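Local coordinates for serine-tRNA ligase (Naegleria fowleri, PDB 6BLJ), which probably attaches serine to its cognate tRNA in the cytoplasm, activating the amino acid with ATP, and is captured here with AMP bound, at residues Phe248-Lys252 / Glu253-Lys257. Residues are numbered along the deposited sequence; the frame is centred on the assembly and turned at random.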
# COMPACT_ATOMS: atom_id res chain seq x y z
N PHE A 248 17.26 -10.98 -4.34
CA PHE A 248 16.36 -9.96 -4.84
C PHE A 248 15.17 -9.75 -3.90
O PHE A 248 14.35 -8.86 -4.17
CB PHE A 248 15.83 -10.33 -6.26
CG PHE A 248 16.92 -10.50 -7.33
CD1 PHE A 248 18.26 -10.21 -7.08
CD2 PHE A 248 16.58 -10.95 -8.61
CE1 PHE A 248 19.24 -10.39 -8.08
CE2 PHE A 248 17.56 -11.13 -9.61
CZ PHE A 248 18.89 -10.84 -9.34
N PHE A 249 15.06 -10.57 -2.85
CA PHE A 249 14.11 -10.49 -1.73
C PHE A 249 14.82 -10.00 -0.48
O PHE A 249 15.93 -10.43 -0.19
CB PHE A 249 13.60 -11.86 -1.22
CG PHE A 249 12.92 -12.71 -2.21
CD1 PHE A 249 12.20 -12.17 -3.24
CD2 PHE A 249 12.96 -14.09 -2.04
CE1 PHE A 249 11.54 -13.01 -4.13
CE2 PHE A 249 12.31 -14.92 -2.91
CZ PHE A 249 11.60 -14.38 -3.97
N MET A 250 14.11 -9.25 0.36
CA MET A 250 14.59 -9.00 1.72
C MET A 250 13.43 -9.12 2.69
O MET A 250 12.31 -8.71 2.37
CB MET A 250 15.24 -7.61 1.83
CG MET A 250 16.60 -7.51 1.17
SD MET A 250 17.26 -5.84 1.33
CE MET A 250 17.61 -5.73 3.09
N THR A 251 13.69 -9.65 3.88
CA THR A 251 12.63 -9.63 4.88
C THR A 251 12.33 -8.19 5.26
O THR A 251 13.18 -7.29 5.12
CB THR A 251 13.01 -10.43 6.14
OG1 THR A 251 13.99 -9.70 6.88
CG2 THR A 251 13.59 -11.80 5.76
N LYS A 252 11.10 -7.95 5.71
CA LYS A 252 10.70 -6.59 6.03
C LYS A 252 11.54 -6.01 7.17
O LYS A 252 11.94 -4.84 7.11
CB LYS A 252 9.20 -6.55 6.35
CG LYS A 252 8.36 -6.92 5.11
CD LYS A 252 6.98 -6.27 5.08
CE LYS A 252 6.33 -6.46 3.71
NZ LYS A 252 4.90 -6.06 3.68
N GLU A 253 11.86 -6.81 8.18
CA GLU A 253 12.66 -6.26 9.25
C GLU A 253 14.06 -5.90 8.77
O GLU A 253 14.65 -4.93 9.27
CB GLU A 253 12.69 -7.20 10.45
CG GLU A 253 11.35 -7.27 11.21
CD GLU A 253 10.79 -5.89 11.58
OE1 GLU A 253 11.54 -5.04 12.13
OE2 GLU A 253 9.60 -5.64 11.30
N GLN A 254 14.60 -6.63 7.79
CA GLN A 254 15.90 -6.26 7.23
C GLN A 254 15.78 -5.00 6.39
O GLN A 254 16.62 -4.10 6.48
CB GLN A 254 16.43 -7.44 6.41
CG GLN A 254 16.78 -8.67 7.26
CD GLN A 254 18.12 -8.53 7.95
OE1 GLN A 254 19.12 -8.28 7.28
NE2 GLN A 254 18.15 -8.72 9.26
N MET A 255 14.75 -4.93 5.54
CA MET A 255 14.57 -3.74 4.70
C MET A 255 14.38 -2.49 5.55
O MET A 255 14.86 -1.40 5.19
CB MET A 255 13.39 -3.95 3.75
CG MET A 255 13.15 -2.78 2.76
SD MET A 255 14.54 -2.58 1.62
CE MET A 255 14.14 -3.83 0.39
N LYS A 256 13.70 -2.60 6.70
CA LYS A 256 13.50 -1.43 7.54
C LYS A 256 14.82 -0.85 8.07
O LYS A 256 14.87 0.33 8.44
CB LYS A 256 12.57 -1.77 8.71
CG LYS A 256 11.10 -1.66 8.32
CD LYS A 256 10.18 -2.49 9.21
CE LYS A 256 10.04 -1.92 10.60
NZ LYS A 256 9.11 -2.74 11.44
N LYS A 257 15.89 -1.65 8.10
CA LYS A 257 17.19 -1.16 8.56
C LYS A 257 17.98 -0.40 7.50
O LYS A 257 18.96 0.25 7.85
CB LYS A 257 18.05 -2.33 9.06
CG LYS A 257 17.44 -3.15 10.20
CD LYS A 257 18.33 -4.35 10.56
CE LYS A 257 17.77 -5.19 11.72
NZ LYS A 257 17.87 -4.47 13.01
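Met250 reaches from strand 249-251 onto the first turn of the helix that follows it. Its CB lies 4.2 Å from Met255 CE, and its SD comes closer to the same methyl, at 3.8 Å. The chain then bends at chi3 (69°), which brings CE over the helix backbone, 3.8 Å from Gln254 C and about as near to Met255 N. Met255 has CG anti to its backbone N (chi1 -177°) and bends twice further out, and the two side chains cross at about a right angle. Pro287 and Ala290 of helix 285-290 also pack on Met250, as does Val209 of the second subunit.

Strand and helix are joined through an N-cap at Thr251. Its OG1 accepts a rather long bond of 3.3 Å from Gln254 N. The carbonyl of the same residue, Thr251 O, receives Met255 N at 2.9 Å in a nearly straight helical bond. Gln254 runs beside the threonine, its CG 3.0 Å from Thr251 OG1, and its OE1 is hydrogen-bonded to Gln208 of the second subunit, so the first turn of the helix borders that subunit. The next bond of the helix runs from Lys256 N to Lys252 O, and the aliphatic part of the Lys256 side chain passes the same carbonyl oxygen, with CB 3.5 Å from Lys252 O.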